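PDB 4NZK: AlgX/AlgJ SGNH hydrolase-like domain-containing protein from Eubacterium siraeum, which is of unknown function but has an SGNH hydrolase-like domain resembling those of AlgX and AlgJ, and may act on ester groups, perhaps of carbohydrates. Local coordinates for residues 231-236 with 269-274; 284-289 with 306-311. One frame throughout, in Å; residues are numbered along the deposited sequence.

In the fold
Both contacts lie in one mixed sheet, with centres about 11 Å apart. Interaction 1 pairs strand 229-234, the outermost strand on its side within this chain, with strand 270-275; interaction 2 pairs strand 282-287 with strand 304-309. Strands 270-275 and 304-309 are antiparallel neighbours, so the two contacts abut: V271 O and V307 N, 2.8 Å apart, probably share a hydrogen bond, and I270 packs on C308. Along the chain interaction 1 closes before interaction 2 opens. Backbone bonds thus join the edge strand 229-234, through 270-275, to the buried parallel strands near the chain's centre, making the two contacts one continuous part of the sheet.

Interaction 1. Residues 231-236 with 269-274; sequences ATYYTT and KIVKIE. With EDO (1,2-ethanediol), chain C.
This is an antiparallel strand pair at the margin of the mixed sheet, between strands 229-234 and 270-275; the axes of 231-234 and 270-274 run at 161° to each other. T232 and K272 exchange both backbone bonds, with T232 N to K272 O at 2.8 Å; Y234 and I270 do the same less evenly, since I270 N meets Y234 O from above the carbonyl plane, at 3.1 Å. Between them Y233 faces V271 as a non-hydrogen-bonded pair. These side chains run side by side on the face that also carries A231 and I273, with CE2 of Y233 3.7 Å from CG2 of V271. K269 CD comes to the edge of the Y233 ring, a bound ethanediol, probably from the crystallisation liquor, puts C2 over one face, and V271 CG1 lies over the opposite face. The Y233 hydroxyl bonds to S249 O. With chi3 bent to 76°, K269 brings NZ within 2.9 Å of O2 of the ethanediol; NZ also bonds to M264 O. Trading Y233 for an alanine removes ring and hydroxyl together, which would probably open a gap beside V271 CG2 and K269 CD and leave S249 O short of a partner. On the other face Y234 lies beside K272, its CE1 3.7 Å from K272 CB. A water links T232 OG1 to E274 OE1. Beyond the pair, F238 stacks on Y234, and strand 304-309 flanks 270-275 on its other side, with I270 touching C308 and K272 touching Y306.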
ATOM      1  N   ALA A 231      -9.548 -11.384  12.678  1.00 15.77           N
ATOM      2  CA  ALA A 231      -9.160 -11.673  11.302  1.00 16.38           C
ATOM      3  C   ALA A 231      -9.251 -13.164  11.053  1.00 17.53           C
ATOM      4  O   ALA A 231      -8.910 -13.963  11.943  1.00 19.50           O
ATOM      5  CB  ALA A 231      -7.768 -11.161  11.015  1.00 18.57           C
ATOM      6  N   THR A 232      -9.673 -13.531   9.844  1.00 15.87           N
ATOM      7  CA  THR A 232      -9.715 -14.926   9.383  1.00 15.63           C
ATOM      8  C   THR A 232      -8.883 -14.994   8.106  1.00 17.73           C
ATOM      9  O   THR A 232      -9.064 -14.178   7.173  1.00 17.47           O
ATOM     10  CB  THR A 232     -11.155 -15.395   9.162  1.00 22.63           C
ATOM     11  OG1 THR A 232     -11.880 -15.232  10.397  1.00 27.43           O
ATOM     12  CG2 THR A 232     -11.197 -16.866   8.732  1.00 25.42           C
ATOM     13  N   TYR A 233      -7.974 -15.963   8.068  1.00 17.09           N
ATOM     14  CA  TYR A 233      -7.072 -16.157   6.951  1.00 16.62           C
ATOM     15  C   TYR A 233      -7.599 -17.213   5.967  1.00 17.14           C
ATOM     16  O   TYR A 233      -8.040 -18.295   6.364  1.00 19.02           O
ATOM     17  CB  TYR A 233      -5.682 -16.513   7.463  1.00 16.07           C
ATOM     18  CG  TYR A 233      -4.972 -15.337   8.079  1.00 15.56           C
ATOM     19  CD1 TYR A 233      -5.184 -14.982   9.400  1.00 16.20           C
ATOM     20  CD2 TYR A 233      -4.047 -14.592   7.352  1.00 17.91           C
ATOM     21  CE1 TYR A 233      -4.557 -13.876   9.953  1.00 16.74           C
ATOM     22  CE2 TYR A 233      -3.402 -13.518   7.894  1.00 20.92           C
ATOM     23  CZ  TYR A 233      -3.654 -13.152   9.199  1.00 17.20           C
ATOM     24  OH  TYR A 233      -3.017 -12.064   9.736  1.00 18.55           O
ATOM     25  N   TYR A 234      -7.574 -16.843   4.691  1.00 16.60           N
ATOM     26  CA  TYR A 234      -8.084 -17.654   3.600  1.00 16.60           C
ATOM     27  C   TYR A 234      -7.025 -17.846   2.521  1.00 17.47           C
ATOM     28  O   TYR A 234      -6.061 -17.071   2.412  1.00 17.50           O
ATOM     29  CB  TYR A 234      -9.300 -16.976   2.972  1.00 17.99           C
ATOM     30  CG  TYR A 234     -10.535 -16.898   3.828  1.00 16.10           C
ATOM     31  CD1 TYR A 234     -10.691 -15.882   4.765  1.00 19.85           C
ATOM     32  CD2 TYR A 234     -11.586 -17.794   3.657  1.00 23.13           C
ATOM     33  CE1 TYR A 234     -11.826 -15.800   5.547  1.00 24.12           C
ATOM     34  CE2 TYR A 234     -12.732 -17.707   4.432  1.00 26.72           C
ATOM     35  CZ  TYR A 234     -12.840 -16.712   5.371  1.00 28.88           C
ATOM     36  OH  TYR A 234     -13.973 -16.605   6.143  1.00 37.51           O
ATOM     37  N   THR A 235      -7.217 -18.887   1.724  1.00 18.16           N
ATOM     38  CA  THR A 235      -6.398 -19.098   0.569  1.00 21.24           C
ATOM     39  C   THR A 235      -6.824 -18.089  -0.499  1.00 19.50           C
ATOM     40  O   THR A 235      -7.821 -17.388  -0.350  1.00 19.05           O
ATOM     41  CB  THR A 235      -6.631 -20.494  -0.018  1.00 21.86           C
ATOM     42  OG1 THR A 235      -8.012 -20.616  -0.408  1.00 26.34           O
ATOM     43  CG2 THR A 235      -6.325 -21.514   0.986  1.00 24.19           C
ATOM     44  N   THR A 236      -6.106 -18.091  -1.610  1.00 19.88           N
ATOM     45  CA  THR A 236      -6.391 -17.151  -2.708  1.00 18.00           C
ATOM     46  C   THR A 236      -7.652 -17.476  -3.505  1.00 17.54           C
ATOM     47  O   THR A 236      -8.118 -16.655  -4.322  1.00 18.66           O
ATOM     48  CB  THR A 236      -5.183 -16.978  -3.617  1.00 19.50           C
ATOM     49  OG1 THR A 236      -4.809 -18.242  -4.151  1.00 23.12           O
ATOM     50  CG2 THR A 236      -4.024 -16.363  -2.853  1.00 23.39           C
ATOM     51  N   LYS A 269      -2.578 -14.643   0.010  1.00 16.40           N
ATOM     52  CA  LYS A 269      -3.695 -15.025   0.838  1.00 15.37           C
ATOM     53  C   LYS A 269      -4.782 -13.969   0.668  1.00 17.26           C
ATOM     54  O   LYS A 269      -4.559 -12.953   0.014  1.00 16.25           O
ATOM     55  CB  LYS A 269      -3.250 -15.051   2.300  1.00 18.56           C
ATOM     56  CG  LYS A 269      -2.773 -13.716   2.809  1.00 16.87           C
ATOM     57  CD  LYS A 269      -1.981 -13.805   4.090  1.00 19.64           C
ATOM     58  CE  LYS A 269      -0.573 -14.310   3.848  1.00 24.51           C
ATOM     59  NZ  LYS A 269       0.188 -14.480   5.101  1.00 22.46           N
ATOM     60  N   ILE A 270      -5.938 -14.259   1.235  1.00 14.49           N
ATOM     61  CA  ILE A 270      -7.009 -13.293   1.400  1.00 14.03           C
ATOM     62  C   ILE A 270      -7.309 -13.251   2.880  1.00 13.75           C
ATOM     63  O   ILE A 270      -7.377 -14.295   3.542  1.00 16.59           O
ATOM     64  CB  ILE A 270      -8.285 -13.676   0.652  1.00 14.69           C
ATOM     65  CG1 ILE A 270      -8.022 -13.676  -0.851  1.00 16.59           C
ATOM     66  CG2 ILE A 270      -9.450 -12.746   1.017  1.00 16.41           C
ATOM     67  CD1 ILE A 270      -9.149 -14.232  -1.687  1.00 16.63           C
ATOM     68  N   VAL A 271      -7.463 -12.042   3.407  1.00 13.30           N
ATOM     69  CA  VAL A 271      -7.742 -11.879   4.833  1.00 14.01           C
ATOM     70  C   VAL A 271      -9.085 -11.176   5.008  1.00 14.15           C
ATOM     71  O   VAL A 271      -9.327 -10.165   4.372  1.00 16.60           O
ATOM     72  CB  VAL A 271      -6.632 -11.064   5.546  1.00 16.99           C
ATOM     73  CG1 VAL A 271      -6.930 -10.947   7.027  1.00 17.94           C
ATOM     74  CG2 VAL A 271      -5.263 -11.687   5.296  1.00 17.79           C
ATOM     75  N   LYS A 272      -9.947 -11.752   5.835  1.00 13.50           N
ATOM     76  CA  LYS A 272     -11.212 -11.140   6.183  1.00 15.28           C
ATOM     77  C   LYS A 272     -11.095 -10.623   7.609  1.00 15.09           C
ATOM     78  O   LYS A 272     -10.669 -11.342   8.504  1.00 18.71           O
ATOM     79  CB  LYS A 272     -12.369 -12.131   6.088  1.00 14.85           C
ATOM     80  CG  LYS A 272     -13.704 -11.543   6.541  1.00 19.23           C
ATOM     81  CD  LYS A 272     -14.823 -12.562   6.391  1.00 24.65           C
ATOM     82  CE  LYS A 272     -16.140 -11.979   6.888  1.00 30.25           C
ATOM     83  NZ  LYS A 272     -17.303 -12.868   6.590  1.00 36.65           N
ATOM     84  N   ILE A 273     -11.509  -9.374   7.798  1.00 14.51           N
ATOM     85  CA  ILE A 273     -11.444  -8.726   9.122  1.00 14.96           C
ATOM     86  C   ILE A 273     -12.851  -8.278   9.484  1.00 16.17           C
ATOM     87  O   ILE A 273     -13.523  -7.617   8.682  1.00 16.50           O
ATOM     88  CB  ILE A 273     -10.495  -7.509   9.119  1.00 14.60           C
ATOM     89  CG1 ILE A 273      -9.102  -7.905   8.681  1.00 16.10           C
ATOM     90  CG2 ILE A 273     -10.408  -6.852  10.489  1.00 16.62           C
ATOM     91  CD1 ILE A 273      -8.254  -6.764   8.242  1.00 18.37           C
ATOM     92  N   GLU A 274     -13.298  -8.669  10.678  1.00 16.11           N
ATOM     93  CA  GLU A 274     -14.605  -8.278  11.219  1.00 15.68           C
ATOM     94  C   GLU A 274     -14.280  -7.429  12.437  1.00 14.21           C
ATOM     95  O   GLU A 274     -13.534  -7.854  13.305  1.00 17.88           O
ATOM     96  CB  GLU A 274     -15.445  -9.495  11.614  1.00 18.50           C
ATOM     97  CG  GLU A 274     -15.844 -10.348  10.420  1.00 21.38           C
ATOM     98  CD  GLU A 274     -16.370 -11.713  10.813  1.00 29.14           C
ATOM     99  OE1 GLU A 274     -15.550 -12.641  11.048  1.00 39.19           O
ATOM    100  OE2 GLU A 274     -17.599 -11.863  10.853  1.00 40.59           O
TER
HETATM  101  C1  EDO C 402       0.207 -15.232   8.974  1.00 34.56           C
HETATM  102  O1  EDO C 402       1.391 -15.365   8.170  1.00 50.32           O
HETATM  103  C2  EDO C 402      -0.907 -16.146   8.479  1.00 30.98           C
HETATM  104  O2  EDO C 402      -0.912 -16.291   7.054  1.00 40.04           O
HETATM  105  O   HOH W   1     -12.954 -12.600  10.409  1.00 25.96           O

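Interaction 2. Residues 284-289 with 306-311; sequences CIFKDS and YVCDIR. With EDO (1,2-ethanediol), chain B.
Two neighbouring parallel strands of the mixed sheet, 282-287 and 304-309, meet here and end in a network of charged side chains. The backbone bonds alternate along the pair: I285 N reaches Y306 O at 2.8 Å, C308 N returns to I285 O, K287 N takes C308 O, and I310 N closes on K287 O. On the face carrying C284, F286 and C308, SG of C284 lies 3.9 Å from SG of C308. CB of C308 packs on F286 CD1 at 3.6 Å, and C308 SG, 4.9 Å from the centroid of that ring and 48° off its normal, makes an oblique sulfur-aromatic contact; helix 317-323 packs on this face through F320. The strands are successive in the chain and parallel, as in the alpha/beta sheet expected of an SGNH hydrolase-like fold. Their other face carries K287 and D309, whose side chains cross at about a right angle. K287 folds back at chi2 (75°), which brings CE against V307 CG1 and sets NZ 2.9 Å from D309 OD2, on the anti lone pair. R311 grips the same carboxylate side-on, NE to OD1 and NH2 to OD2, each at 2.7 Å and on the syn side, tilted about 20° out of the carboxylate plane. OD1 also accepts from R311 N at 2.9 Å, an Asx turn, so each D309 oxygen has two donors and the carboxylate is probably well fixed in rotation. K287 NZ also bonds to N292 and both oxygens of an ethanediol, and D267 forms salt bridges with K287 and R311.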
ATOM      1  N   CYS A 284     -13.548  -3.842   0.460  1.00 12.00           N
ATOM      2  CA  CYS A 284     -12.602  -4.775  -0.136  1.00 12.16           C
ATOM      3  C   CYS A 284     -11.445  -3.949  -0.689  1.00 13.14           C
ATOM      4  O   CYS A 284     -11.662  -2.950  -1.385  1.00 13.65           O
ATOM      5  CB  CYS A 284     -13.271  -5.540  -1.271  1.00 14.83           C
ATOM      6  SG  CYS A 284     -12.266  -6.861  -1.940  1.00 20.57           S
ATOM      7  N   ILE A 285     -10.229  -4.347  -0.341  1.00 12.97           N
ATOM      8  CA  ILE A 285      -9.022  -3.688  -0.806  1.00 11.85           C
ATOM      9  C   ILE A 285      -8.325  -4.601  -1.800  1.00 13.76           C
ATOM     10  O   ILE A 285      -8.111  -5.788  -1.534  1.00 17.33           O
ATOM     11  CB  ILE A 285      -8.036  -3.403   0.327  1.00 17.03           C
ATOM     12  CG1 ILE A 285      -8.708  -2.621   1.437  1.00 19.26           C
ATOM     13  CG2 ILE A 285      -6.818  -2.659  -0.187  1.00 16.98           C
ATOM     14  CD1 ILE A 285      -7.986  -2.779   2.746  1.00 22.03           C
ATOM     15  N   PHE A 286      -8.031  -4.058  -2.960  1.00 12.01           N
ATOM     16  CA  PHE A 286      -7.235  -4.720  -3.963  1.00 13.02           C
ATOM     17  C   PHE A 286      -5.955  -3.940  -4.063  1.00 12.69           C
ATOM     18  O   PHE A 286      -5.944  -2.780  -4.436  1.00 12.31           O
ATOM     19  CB  PHE A 286      -7.948  -4.753  -5.300  1.00 11.92           C
ATOM     20  CG  PHE A 286      -9.131  -5.680  -5.314  1.00 13.45           C
ATOM     21  CD1 PHE A 286      -8.963  -7.045  -5.172  1.00 15.89           C
ATOM     22  CD2 PHE A 286     -10.410  -5.171  -5.500  1.00 15.02           C
ATOM     23  CE1 PHE A 286     -10.057  -7.884  -5.193  1.00 16.37           C
ATOM     24  CE2 PHE A 286     -11.503  -6.016  -5.496  1.00 16.36           C
ATOM     25  CZ  PHE A 286     -11.306  -7.364  -5.344  1.00 15.57           C
ATOM     26  N   LYS A 287      -4.860  -4.581  -3.690  1.00 10.91           N
ATOM     27  CA  LYS A 287      -3.623  -3.852  -3.478  1.00 10.82           C
ATOM     28  C   LYS A 287      -2.382  -4.545  -4.008  1.00 12.57           C
ATOM     29  O   LYS A 287      -2.417  -5.701  -4.413  1.00 13.28           O
ATOM     30  CB  LYS A 287      -3.479  -3.587  -1.954  1.00 12.38           C
ATOM     31  CG  LYS A 287      -3.656  -4.790  -1.012  1.00 16.28           C
ATOM     32  CD  LYS A 287      -2.474  -5.712  -1.020  1.00 18.15           C
ATOM     33  CE  LYS A 287      -2.607  -6.870  -0.055  1.00 18.16           C
ATOM     34  NZ  LYS A 287      -1.331  -7.640  -0.063  1.00 17.15           N
ATOM     35  N   ASP A 288      -1.302  -3.778  -4.039  1.00 11.33           N
ATOM     36  CA  ASP A 288       0.049  -4.317  -4.089  1.00 11.74           C
ATOM     37  C   ASP A 288       0.605  -4.190  -2.652  1.00 11.55           C
ATOM     38  O   ASP A 288      -0.124  -3.834  -1.716  1.00 13.30           O
ATOM     39  CB  ASP A 288       0.914  -3.599  -5.119  1.00 12.99           C
ATOM     40  CG  ASP A 288       1.395  -2.205  -4.654  1.00 12.91           C
ATOM     41  OD1 ASP A 288       0.981  -1.727  -3.552  1.00 13.87           O
ATOM     42  OD2 ASP A 288       2.213  -1.555  -5.399  1.00 16.11           O
ATOM     43  N   SER A 289       1.881  -4.467  -2.439  1.00 13.02           N
ATOM     44  CA  SER A 289       2.353  -4.522  -1.079  1.00 12.07           C
ATOM     45  C   SER A 289       2.312  -3.200  -0.300  1.00 11.60           C
ATOM     46  O   SER A 289       2.295  -3.228   0.943  1.00 12.42           O
ATOM     47  CB  SER A 289       3.738  -5.160  -0.988  1.00 18.21           C
ATOM     48  OG  SER A 289       4.698  -4.425  -1.705  1.00 19.85           O
ATOM     49  N   TYR A 306     -11.973  -6.822   3.610  1.00 12.76           N
ATOM     50  CA  TYR A 306     -11.382  -7.945   2.874  1.00 12.99           C
ATOM     51  C   TYR A 306     -10.122  -7.436   2.190  1.00 13.71           C
ATOM     52  O   TYR A 306     -10.157  -6.459   1.480  1.00 16.36           O
ATOM     53  CB  TYR A 306     -12.355  -8.501   1.827  1.00 13.74           C
ATOM     54  CG  TYR A 306     -13.606  -9.095   2.432  1.00 12.99           C
ATOM     55  CD1 TYR A 306     -14.603  -8.276   2.931  1.00 16.55           C
ATOM     56  CD2 TYR A 306     -13.804 -10.466   2.466  1.00 19.14           C
ATOM     57  CE1 TYR A 306     -15.752  -8.805   3.495  1.00 17.65           C
ATOM     58  CE2 TYR A 306     -14.966 -11.004   3.016  1.00 19.56           C
ATOM     59  CZ  TYR A 306     -15.931 -10.164   3.512  1.00 20.73           C
ATOM     60  OH  TYR A 306     -17.064 -10.692   4.078  1.00 24.37           O
ATOM     61  N   VAL A 307      -9.022  -8.131   2.417  1.00 12.45           N
ATOM     62  CA  VAL A 307      -7.721  -7.704   1.937  1.00 13.26           C
ATOM     63  C   VAL A 307      -7.252  -8.708   0.891  1.00 12.98           C
ATOM     64  O   VAL A 307      -7.018  -9.887   1.200  1.00 14.56           O
ATOM     65  CB  VAL A 307      -6.663  -7.600   3.042  1.00 13.94           C
ATOM     66  CG1 VAL A 307      -5.415  -6.911   2.493  1.00 16.83           C
ATOM     67  CG2 VAL A 307      -7.193  -6.849   4.240  1.00 13.92           C
ATOM     68  N   CYS A 308      -7.126  -8.221  -0.336  1.00 13.16           N
ATOM     69  CA  CYS A 308      -6.764  -9.025  -1.487  1.00 14.65           C
ATOM     70  C   CYS A 308      -5.623  -8.394  -2.262  1.00 15.23           C
ATOM     71  O   CYS A 308      -5.548  -7.187  -2.391  1.00 18.03           O
ATOM     72  CB  CYS A 308      -7.956  -9.089  -2.424  1.00 18.04           C
ATOM     73  SG  CYS A 308      -9.516  -9.665  -1.680  1.00 19.39           S
ATOM     74  N   ASP A 309      -4.749  -9.231  -2.798  1.00 14.23           N
ATOM     75  CA  ASP A 309      -3.617  -8.778  -3.578  1.00 14.16           C
ATOM     76  C   ASP A 309      -3.897  -9.033  -5.059  1.00 15.06           C
ATOM     77  O   ASP A 309      -4.246 -10.144  -5.448  1.00 17.26           O
ATOM     78  CB  ASP A 309      -2.343  -9.524  -3.184  1.00 14.54           C
ATOM     79  CG  ASP A 309      -1.098  -8.793  -3.653  1.00 19.35           C
ATOM     80  OD1 ASP A 309      -0.845  -8.796  -4.897  1.00 19.65           O
ATOM     81  OD2 ASP A 309      -0.383  -8.229  -2.775  1.00 20.30           O
ATOM     82  N   ILE A 310      -3.685  -8.017  -5.893  1.00 15.71           N
ATOM     83  CA  ILE A 310      -3.947  -8.146  -7.328  1.00 14.77           C
ATOM     84  C   ILE A 310      -3.089  -9.202  -8.028  1.00 16.60           C
ATOM     85  O   ILE A 310      -3.428  -9.633  -9.112  1.00 17.60           O
ATOM     86  CB  ILE A 310      -3.763  -6.793  -8.038  1.00 17.00           C
ATOM     87  CG1 ILE A 310      -2.299  -6.326  -7.952  1.00 21.28           C
ATOM     88  CG2 ILE A 310      -4.697  -5.744  -7.444  1.00 18.64           C
ATOM     89  CD1 ILE A 310      -2.040  -4.979  -8.556  1.00 26.79           C
ATOM     90  N   ARG A 311      -1.977  -9.600  -7.410  1.00 13.67           N
ATOM     91  CA  ARG A 311      -1.102 -10.640  -7.956  1.00 17.00           C
ATOM     92  C   ARG A 311      -1.542 -12.084  -7.620  1.00 17.27           C
ATOM     93  O   ARG A 311      -1.159 -13.012  -8.314  1.00 17.89           O
ATOM     94  CB  ARG A 311       0.324 -10.420  -7.442  1.00 16.40           C
ATOM     95  CG  ARG A 311       0.908  -9.086  -7.863  1.00 23.06           C
ATOM     96  CD  ARG A 311       2.109  -8.708  -7.017  1.00 27.02           C
ATOM     97  NE  ARG A 311       1.738  -8.326  -5.647  1.00 23.36           N
ATOM     98  CZ  ARG A 311       2.634  -8.168  -4.670  1.00 27.38           C
ATOM     99  NH1 ARG A 311       3.936  -8.352  -4.929  1.00 38.42           N
ATOM    100  NH2 ARG A 311       2.238  -7.840  -3.437  1.00 23.61           N
TER
HETATM  101  C1  EDO B 401      -2.691 -10.002   2.658  1.00 27.03           C
HETATM  102  O1  EDO B 401      -1.640  -9.069   2.469  1.00 21.77           O
HETATM  103  C2  EDO B 401      -3.592 -10.153   1.417  1.00 19.72           C
HETATM  104  O2  EDO B 401      -2.815 -10.149   0.225  1.00 24.52           O